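PDB 2I10: putative TetR transcriptional regulator from Rhodococcus sp., which probably binds DNA as a dimeric, all-helical transcriptional regulator of the TetR family, and holds p-nitrophenol in this crystal. Local coordinates for residues Y66-T71 with A167-S172; A86-L91 with L190-V195; E22-Q27 with T35-A40. One frame throughout, in Å; residues are numbered along the deposited sequence.

In the fold
From the N terminus, interaction 3 comes first: residues 22-27 and 35-40 close a short connection and pack helix 15-27 against the first helix of the predicted helix-turn-helix. Interactions 1 and 2 follow and cross, their segments alternating as 66-71, 86-91, 167-172 and 190-195, and each closes a loop of nearly a hundred, mostly helical residues. Interaction 1 joins the loop that follows helix 55-66 to helix 157-177, near the centre of the chain; interaction 2 joins helix 83-98 to the end of helix 181-192. The two touch where Cys68 meets Phe90 and Ala167 meets Ala191. Interaction 3 lies apart, its centre about 23 Å from that of interaction 1.

Interaction 1: residues Y66-T71 with A167-S172; sequences YMCERT and AVYGLS
Val168, one turn before Ser172 on helix 157-177, lays its CG1 methyl against Cys68 CB at 3.7 Å in one of its two modelled conformers. Next along the helix, Tyr169 carries the polar part of the contact. Its OH donates a very short hydrogen bond of 2.5 Å to Glu69 OE2, which lies at the ring edge and in the ring plane, while the carboxylate itself is turned 63° from that plane. Glu69 bends sharply at its second torsion (chi2 89°), which folds the acid back from the loop toward the phenol. OE2 is gripped a second time by Thr109, so this buried oxygen has two partners. Nearer the backbone, the Tyr169 ring passes alongside Cys68, with CE1 3.8 Å from Cys68 CB and the sulfur oblique to the ring, 5.0 Å from its centroid. A phenylalanine in place of Tyr169 would keep the ring packing but would probably leave Glu69 with one fewer donor and its buried charge less well compensated. Ser172 completes the face, its CB 3.8 Å from Cys68 SG; its OG is hydrogen-bonded to the backbone N of Cys107, the disulfide partner of Cys68. Arg131, a residue of the p-nitrophenol pocket, touches both Glu69 and Tyr169, placing this pair one shell out from the ligand site of a TetR-type C-terminal domain.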
loop_
_atom_site.group_PDB
_atom_site.type_symbol
_atom_site.label_atom_id
_atom_site.label_comp_id
_atom_site.label_asym_id
_atom_site.label_seq_id
_atom_site.Cartn_x
_atom_site.Cartn_y
_atom_site.Cartn_z
ATOM N N TYR B 66 -3.014 -3.606 12.920
ATOM C CA TYR B 66 -2.114 -3.474 11.772
ATOM C C TYR B 66 -2.313 -4.407 10.585
ATOM O O TYR B 66 -1.609 -4.268 9.595
ATOM C CB TYR B 66 -0.682 -3.642 12.234
ATOM C CG TYR B 66 -0.147 -2.466 13.056
ATOM C CD1 TYR B 66 0.365 -1.333 12.419
ATOM C CD2 TYR B 66 -0.128 -2.507 14.463
ATOM C CE1 TYR B 66 0.880 -0.251 13.145
ATOM C CE2 TYR B 66 0.395 -1.407 15.222
ATOM C CZ TYR B 66 0.894 -0.293 14.543
ATOM O OH TYR B 66 1.393 0.800 15.237
HETATM N N MSE B 67 -3.208 -5.380 10.682
HETATM C CA MSE B 67 -3.376 -6.389 9.632
HETATM C C MSE B 67 -4.545 -5.956 8.752
HETATM O O MSE B 67 -5.646 -5.776 9.278
HETATM C CB MSE B 67 -3.607 -7.798 10.237
HETATM C CG MSE B 67 -2.474 -8.886 10.025
HETATM SE SE MSE B 67 -3.291 -10.762 10.307
HETATM C CE MSE B 67 -4.327 -10.814 8.718
ATOM N N CYS B 68 -4.319 -5.745 7.444
ATOM C CA CYS B 68 -5.426 -5.537 6.478
ATOM C C CYS B 68 -6.379 -6.754 6.483
ATOM O O CYS B 68 -7.601 -6.616 6.572
ATOM C CB CYS B 68 -4.889 -5.228 5.028
ATOM S SG CYS B 68 -4.217 -3.438 4.753
ATOM N N GLU B 69 -5.788 -7.941 6.433
ATOM C CA GLU B 69 -6.504 -9.198 6.159
ATOM C C GLU B 69 -7.142 -9.896 7.369
ATOM O O GLU B 69 -7.369 -11.111 7.316
ATOM C CB GLU B 69 -5.557 -10.191 5.485
ATOM C CG GLU B 69 -4.789 -9.611 4.313
ATOM C CD GLU B 69 -3.449 -8.959 4.684
ATOM O OE1 GLU B 69 -3.195 -8.619 5.861
ATOM O OE2 GLU B 69 -2.646 -8.790 3.761
ATOM N N ARG B 70 -7.416 -9.151 8.442
ATOM C CA ARG B 70 -7.985 -9.708 9.681
ATOM C C ARG B 70 -9.235 -10.573 9.479
ATOM O O ARG B 70 -10.248 -10.072 8.993
ATOM C CB ARG B 70 -8.286 -8.556 10.664
ATOM C CG ARG B 70 -8.109 -8.966 12.112
ATOM C CD ARG B 70 -6.707 -9.479 12.389
ATOM N NE ARG B 70 -6.546 -9.783 13.798
ATOM C CZ ARG B 70 -6.137 -10.933 14.347
ATOM N NH1 ARG B 70 -5.768 -11.976 13.629
ATOM N NH2 ARG B 70 -6.041 -11.015 15.672
ATOM N N THR B 71 -9.158 -11.852 9.900
ATOM C CA THR B 71 -10.186 -12.859 9.637
ATOM C C THR B 71 -11.614 -12.513 10.055
ATOM O O THR B 71 -12.550 -12.659 9.257
ATOM C CB THR B 71 -9.788 -14.339 10.102
ATOM O OG1 THR B 71 -10.924 -15.172 9.973
ATOM C CG2 THR B 71 -9.368 -14.422 11.524
ATOM N N ALA B 167 -7.412 -2.781 -3.962
ATOM C CA ALA B 167 -8.143 -1.676 -3.352
ATOM C C ALA B 167 -7.883 -1.523 -1.827
ATOM O O ALA B 167 -7.658 -0.412 -1.334
ATOM C CB ALA B 167 -9.665 -1.763 -3.660
ATOM N N VAL B 168 -7.883 -2.626 -1.076
ATOM C CA VAL B 168 -7.638 -2.581 0.364
ATOM C C VAL B 168 -6.268 -2.019 0.698
ATOM O O VAL B 168 -6.114 -1.203 1.580
ATOM C CB VAL B 168 -7.673 -4.011 1.027
ATOM C CG1 VAL B 168 -7.278 -3.926 2.492
ATOM C CG2 VAL B 168 -9.028 -4.636 0.913
ATOM N N TYR B 169 -5.243 -2.570 0.034
ATOM C CA TYR B 169 -3.878 -2.136 0.289
ATOM C C TYR B 169 -3.671 -0.681 -0.146
ATOM O O TYR B 169 -2.984 0.054 0.522
ATOM C CB TYR B 169 -2.915 -3.043 -0.432
ATOM C CG TYR B 169 -2.990 -4.464 0.047
ATOM C CD1 TYR B 169 -2.854 -4.773 1.408
ATOM C CD2 TYR B 169 -3.208 -5.509 -0.849
ATOM C CE1 TYR B 169 -2.919 -6.107 1.854
ATOM C CE2 TYR B 169 -3.279 -6.847 -0.398
ATOM C CZ TYR B 169 -3.144 -7.128 0.940
ATOM O OH TYR B 169 -3.175 -8.454 1.379
ATOM N N GLY B 170 -4.287 -0.282 -1.258
ATOM C CA GLY B 170 -4.184 1.124 -1.744
ATOM C C GLY B 170 -4.838 2.106 -0.805
ATOM O O GLY B 170 -4.284 3.207 -0.535
ATOM N N LEU B 171 -6.018 1.741 -0.299
ATOM C CA LEU B 171 -6.653 2.587 0.740
ATOM C C LEU B 171 -5.800 2.655 2.003
ATOM O O LEU B 171 -5.711 3.709 2.612
ATOM C CB LEU B 171 -8.059 2.111 1.080
ATOM C CG LEU B 171 -9.105 2.305 -0.013
ATOM C CD1 LEU B 171 -10.245 1.276 0.204
ATOM C CD2 LEU B 171 -9.639 3.706 0.050
ATOM N N SER B 172 -5.131 1.547 2.367
ATOM C CA SER B 172 -4.206 1.564 3.523
ATOM C C SER B 172 -3.046 2.558 3.317
ATOM O O SER B 172 -2.657 3.311 4.230
ATOM C CB SER B 172 -3.610 0.156 3.761
ATOM O OG SER B 172 -2.534 0.231 4.673
#

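Interaction 2: residues A86-L91 with L190-V195; sequences AVLDFL and LAAQVV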
loop_
_atom_site.group_PDB
_atom_site.type_symbol
_atom_site.label_atom_id
_atom_site.label_comp_id
_atom_site.label_asym_id
_atom_site.label_seq_id
_atom_site.Cartn_x
_atom_site.Cartn_y
_atom_site.Cartn_z
ATOM N N ALA B 86 -21.016 -6.808 0.455
ATOM C CA ALA B 86 -19.921 -7.486 1.185
ATOM C C ALA B 86 -18.602 -6.708 1.082
ATOM O O ALA B 86 -17.982 -6.339 2.090
ATOM C CB ALA B 86 -19.727 -8.945 0.681
ATOM N N VAL B 87 -18.188 -6.476 -0.155
ATOM C CA VAL B 87 -16.986 -5.700 -0.470
ATOM C C VAL B 87 -17.049 -4.233 0.033
ATOM O O VAL B 87 -16.064 -3.739 0.617
ATOM C CB VAL B 87 -16.649 -5.856 -1.941
ATOM C CG1 VAL B 87 -15.583 -4.821 -2.413
ATOM C CG2 VAL B 87 -16.191 -7.341 -2.192
ATOM N N LEU B 88 -18.200 -3.582 -0.172
ATOM C CA LEU B 88 -18.450 -2.239 0.323
ATOM C C LEU B 88 -18.238 -2.115 1.848
ATOM O O LEU B 88 -17.507 -1.214 2.313
ATOM C CB LEU B 88 -19.848 -1.746 -0.089
ATOM C CG LEU B 88 -20.260 -0.435 0.597
ATOM C CD1 LEU B 88 -19.589 0.789 -0.025
ATOM C CD2 LEU B 88 -21.758 -0.243 0.538
ATOM N N ASP B 89 -18.908 -2.994 2.597
ATOM C CA ASP B 89 -18.784 -3.141 4.038
ATOM C C ASP B 89 -17.322 -3.330 4.413
ATOM O O ASP B 89 -16.789 -2.634 5.255
ATOM C CB ASP B 89 -19.480 -4.442 4.410
ATOM C CG ASP B 89 -20.464 -4.315 5.518
ATOM O OD1 ASP B 89 -21.502 -3.618 5.285
ATOM O OD2 ASP B 89 -20.235 -4.979 6.590
ATOM N N PHE B 90 -16.674 -4.307 3.794
ATOM C CA PHE B 90 -15.276 -4.555 4.061
ATOM C C PHE B 90 -14.361 -3.327 3.837
ATOM O O PHE B 90 -13.511 -2.977 4.691
ATOM C CB PHE B 90 -14.756 -5.700 3.231
ATOM C CG PHE B 90 -13.392 -6.098 3.624
ATOM C CD1 PHE B 90 -13.132 -6.449 4.961
ATOM C CD2 PHE B 90 -12.351 -6.084 2.713
ATOM C CE1 PHE B 90 -11.846 -6.779 5.370
ATOM C CE2 PHE B 90 -11.075 -6.431 3.111
ATOM C CZ PHE B 90 -10.815 -6.774 4.430
ATOM N N LEU B 91 -14.527 -2.688 2.694
ATOM C CA LEU B 91 -13.624 -1.574 2.326
ATOM C C LEU B 91 -13.808 -0.363 3.205
ATOM O O LEU B 91 -12.807 0.220 3.677
ATOM C CB LEU B 91 -13.723 -1.203 0.830
ATOM C CG LEU B 91 -13.258 -2.212 -0.196
ATOM C CD1 LEU B 91 -13.440 -1.602 -1.642
ATOM C CD2 LEU B 91 -11.819 -2.733 0.042
ATOM N N LEU B 190 -16.465 4.481 -3.939
ATOM C CA LEU B 190 -16.193 4.373 -5.388
ATOM C C LEU B 190 -15.505 3.054 -5.750
ATOM O O LEU B 190 -15.816 2.430 -6.775
ATOM C CB LEU B 190 -15.325 5.542 -5.845
ATOM C CG LEU B 190 -15.907 6.948 -5.790
ATOM C CD1 LEU B 190 -14.795 7.958 -6.021
ATOM C CD2 LEU B 190 -16.986 7.091 -6.840
ATOM N N ALA B 191 -14.573 2.613 -4.907
ATOM C CA ALA B 191 -13.851 1.377 -5.228
ATOM C C ALA B 191 -14.795 0.184 -5.250
ATOM O O ALA B 191 -14.682 -0.679 -6.123
ATOM C CB ALA B 191 -12.665 1.126 -4.270
ATOM N N ALA B 192 -15.757 0.175 -4.319
ATOM C CA ALA B 192 -16.712 -0.928 -4.214
ATOM C C ALA B 192 -17.598 -1.061 -5.466
ATOM O O ALA B 192 -18.054 -2.167 -5.807
ATOM C CB ALA B 192 -17.564 -0.785 -2.971
ATOM N N GLN B 193 -17.796 0.051 -6.165
ATOM C CA GLN B 193 -18.617 0.108 -7.379
ATOM C C GLN B 193 -18.187 -0.894 -8.428
ATOM O O GLN B 193 -18.993 -1.311 -9.244
ATOM C CB GLN B 193 -18.572 1.513 -8.009
ATOM C CG GLN B 193 -19.644 2.478 -7.544
ATOM C CD GLN B 193 -19.404 3.921 -8.058
ATOM O OE1 GLN B 193 -18.559 4.163 -8.951
ATOM N NE2 GLN B 193 -20.164 4.878 -7.509
ATOM N N VAL B 194 -16.908 -1.245 -8.426
ATOM C CA VAL B 194 -16.367 -2.240 -9.344
ATOM C C VAL B 194 -16.943 -3.641 -9.138
ATOM O O VAL B 194 -16.979 -4.430 -10.069
ATOM C CB VAL B 194 -14.829 -2.261 -9.290
ATOM C CG1 VAL B 194 -14.268 -3.361 -10.205
ATOM C CG2 VAL B 194 -14.286 -0.857 -9.711
ATOM N N VAL B 195 -17.382 -3.950 -7.923
ATOM C CA VAL B 195 -18.128 -5.200 -7.698
ATOM C C VAL B 195 -19.593 -4.970 -8.085
ATOM O O VAL B 195 -20.321 -4.271 -7.394
ATOM C CB VAL B 195 -17.963 -5.680 -6.283
ATOM C CG1 VAL B 195 -18.693 -7.041 -6.070
ATOM C CG2 VAL B 195 -16.456 -5.848 -5.984
#
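Within the helical C-terminal domain, Val87, Leu88 and Leu91 on one face of helix 83-98 receive the end of helix 181-192 and the turn found there. The backbones come very close at Leu88 and Ala192, whose CA atoms are 5.0 Å apart, a spacing that the small alanine permits. The Ala192 methyl sits directly on the helix surface, its CB 3.7 Å from Leu88 CA, and Leu88 CD1 reaches back over the same methyl. One turn further along helix 83-98, Leu91 stretches out its chain (chi2 -179°), which carries CD1 to 3.9 Å from Ala191 CB and to 4.0 Å from Ala192 N. In TetR-family regulators the last two helices of each subunit commonly build a four-helix dimer interface, and the arrangement here is consistent with that: the same segment also meets the second subunit, with Leu190 on Leu160 and Val194 on Val194 of that chain. Helix 83-98 packs on helix 181-192 within the subunit. A type I turn runs from Ala192 to Val195, closed by Val195 N bonding to Ala192 O at 2.8 Å, and this brings Val195 back toward Val87. A single methyl does the touching: Val195 CG2 lies 3.8 Å from Val87 CG1 and nearly as close to Val87 CB and CG2, the two side chains meeting at a slant. Phe142 of helix 121-148 packs on both valines.

Interaction 3: residues E22-Q27 with T35-A40; sequences ELFWRQ and TDLTKA
Leu23 points from helix 15-27 toward helix 34-41, and its CD1 methyl settles among three groups there. It meets Leu37 CD2 at 3.6 Å on one side, touches Asp36 O at the same distance, and lies 3.7 Å from Ala40 CB. Asp36 O also accepts the backbone N of Ala40, so the methyl rests against an intact helical turn. Leu37 does not aim its CB at helix 15-27; with CG anti to its carbonyl carbon (chi1 -70°) the branch swings round until CD2 comes up against Leu23, the two leucines slanting past one another. The same CD2 is approached by Phe24, whose CZ stands 4.3 Å away with the ring oblique to the methyl. Phe24 is in turn packed edge-to-face with Phe59 of helix 55-66, and Leu37 touches Leu58 there, so the leucine-phenylalanine cluster is shared by three helices. Beyond it, the polar side chains of Gln27 and Asp36 approach from opposite directions. The axes of the two short segments come within 11.1 Å, their N-to-C directions 139° apart. The second helix opens the predicted helix-turn-helix, and this packing sets it on helix 15-27 as in other TetR-type DNA-binding domains. Chemically, Leu23, Phe24 and Leu37 form the buried apolar part, while Ala40, Gln27 and Asp36 are partly exposed; the Asp36 carboxylate, already hydrogen-bonded close to the segments, is probably steadied a little further by Arg26, whose NH2 is 6.6 Å from Asp36 OD2 and not in contact.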
loop_
_atom_site.group_PDB
_atom_site.type_symbol
_atom_site.label_atom_id
_atom_site.label_comp_id
_atom_site.label_asym_id
_atom_site.label_seq_id
_atom_site.Cartn_x
_atom_site.Cartn_y
_atom_site.Cartn_z
ATOM N N GLU B 22 6.594 -3.308 16.447
ATOM C CA GLU B 22 8.012 -3.280 16.018
ATOM C C GLU B 22 8.762 -4.476 16.518
ATOM O O GLU B 22 9.595 -5.016 15.803
ATOM C CB GLU B 22 8.767 -2.009 16.495
ATOM C CG GLU B 22 7.930 -0.758 16.428
ATOM C CD GLU B 22 8.676 0.525 16.814
ATOM O OE1 GLU B 22 9.309 0.609 17.908
ATOM O OE2 GLU B 22 8.580 1.467 16.000
ATOM N N LEU B 23 8.513 -4.849 17.772
ATOM C CA LEU B 23 9.128 -6.017 18.350
ATOM C C LEU B 23 8.727 -7.260 17.629
ATOM O O LEU B 23 9.570 -8.070 17.279
ATOM C CB LEU B 23 8.726 -6.187 19.823
ATOM C CG LEU B 23 9.572 -5.524 20.882
ATOM C CD1 LEU B 23 8.867 -5.641 22.227
ATOM C CD2 LEU B 23 10.977 -6.152 20.920
ATOM N N PHE B 24 7.424 -7.469 17.483
ATOM C CA PHE B 24 6.946 -8.701 16.862
ATOM C C PHE B 24 7.388 -8.690 15.396
ATOM O O PHE B 24 7.665 -9.740 14.799
ATOM C CB PHE B 24 5.408 -8.846 16.934
ATOM C CG PHE B 24 4.830 -9.055 18.336
ATOM C CD1 PHE B 24 5.241 -10.098 19.153
ATOM C CD2 PHE B 24 3.796 -8.247 18.793
ATOM C CE1 PHE B 24 4.671 -10.305 20.416
ATOM C CE2 PHE B 24 3.226 -8.441 20.060
ATOM C CZ PHE B 24 3.668 -9.467 20.860
ATOM N N TRP B 25 7.422 -7.499 14.793
ATOM C CA TRP B 25 7.777 -7.424 13.363
ATOM C C TRP B 25 9.181 -7.976 13.188
ATOM O O TRP B 25 9.398 -8.830 12.345
ATOM C CB TRP B 25 7.726 -5.987 12.885
ATOM C CG TRP B 25 8.057 -5.808 11.445
ATOM C CD1 TRP B 25 9.270 -5.422 10.910
ATOM C CD2 TRP B 25 7.163 -5.984 10.335
ATOM N NE1 TRP B 25 9.178 -5.356 9.534
ATOM C CE2 TRP B 25 7.897 -5.677 9.152
ATOM C CE3 TRP B 25 5.812 -6.338 10.230
ATOM C CZ2 TRP B 25 7.327 -5.747 7.877
ATOM C CZ3 TRP B 25 5.248 -6.408 8.977
ATOM C CH2 TRP B 25 6.014 -6.114 7.802
ATOM N N ARG B 26 10.111 -7.492 14.013
ATOM C CA ARG B 26 11.532 -7.846 13.935
ATOM C C ARG B 26 11.849 -9.240 14.481
ATOM O O ARG B 26 12.676 -9.964 13.909
ATOM C CB ARG B 26 12.357 -6.804 14.678
ATOM C CG ARG B 26 13.879 -7.100 14.666
ATOM C CD ARG B 26 14.686 -6.064 15.427
ATOM N NE ARG B 26 14.550 -6.228 16.884
ATOM C CZ ARG B 26 13.793 -5.453 17.657
ATOM N NH1 ARG B 26 13.075 -4.448 17.137
ATOM N NH2 ARG B 26 13.756 -5.682 18.947
ATOM N N GLN B 27 11.193 -9.619 15.588
ATOM C CA GLN B 27 11.537 -10.861 16.287
ATOM C C GLN B 27 10.563 -12.037 16.058
ATOM O O GLN B 27 10.891 -13.178 16.378
ATOM C CB GLN B 27 11.675 -10.608 17.809
ATOM C CG GLN B 27 12.569 -9.422 18.230
ATOM C CD GLN B 27 12.771 -9.314 19.742
ATOM O OE1 GLN B 27 11.829 -9.448 20.554
ATOM N NE2 GLN B 27 14.003 -9.107 20.128
ATOM N N THR B 35 9.704 -10.191 28.840
ATOM C CA THR B 35 10.757 -9.296 29.264
ATOM C C THR B 35 11.061 -8.248 28.164
ATOM O O THR B 35 11.264 -7.089 28.485
ATOM C CB THR B 35 12.006 -10.059 29.711
ATOM O OG1 THR B 35 11.681 -10.841 30.859
ATOM C CG2 THR B 35 13.121 -9.078 30.134
ATOM N N ASP B 36 11.059 -8.664 26.894
ATOM C CA ASP B 36 11.212 -7.722 25.771
ATOM C C ASP B 36 10.105 -6.678 25.789
ATOM O O ASP B 36 10.346 -5.502 25.547
ATOM C CB ASP B 36 11.128 -8.459 24.423
ATOM C CG ASP B 36 12.324 -9.402 24.174
ATOM O OD1 ASP B 36 13.426 -9.185 24.771
ATOM O OD2 ASP B 36 12.156 -10.339 23.348
ATOM N N LEU B 37 8.878 -7.119 26.046
ATOM C CA LEU B 37 7.728 -6.205 25.968
ATOM C C LEU B 37 7.677 -5.214 27.112
ATOM O O LEU B 37 7.445 -4.007 26.891
ATOM C CB LEU B 37 6.426 -6.991 25.909
ATOM C CG LEU B 37 6.212 -7.741 24.594
ATOM C CD1 LEU B 37 5.199 -8.891 24.824
ATOM C CD2 LEU B 37 5.743 -6.814 23.507
ATOM N N THR B 38 7.896 -5.704 28.324
ATOM C CA THR B 38 7.977 -4.826 29.505
ATOM C C THR B 38 9.088 -3.823 29.368
ATOM O O THR B 38 8.879 -2.648 29.688
ATOM C CB THR B 38 8.117 -5.594 30.845
ATOM O OG1 THR B 38 9.235 -6.493 30.769
ATOM C CG2 THR B 38 6.793 -6.365 31.124
ATOM N N LYS B 39 10.259 -4.251 28.903
ATOM C CA LYS B 39 11.369 -3.308 28.699
ATOM C C LYS B 39 11.006 -2.256 27.648
ATOM O O LYS B 39 11.233 -1.073 27.848
ATOM C CB LYS B 39 12.666 -4.017 28.291
ATOM C CG LYS B 39 13.708 -3.096 27.613
ATOM C CD LYS B 39 15.110 -3.696 27.664
ATOM C CE LYS B 39 16.138 -2.785 26.981
ATOM N NZ LYS B 39 17.542 -3.259 27.230
ATOM N N ALA B 40 10.428 -2.706 26.526
ATOM C CA ALA B 40 10.039 -1.785 25.416
ATOM C C ALA B 40 8.914 -0.818 25.802
ATOM O O ALA B 40 8.937 0.353 25.406
ATOM C CB ALA B 40 9.663 -2.572 24.158
#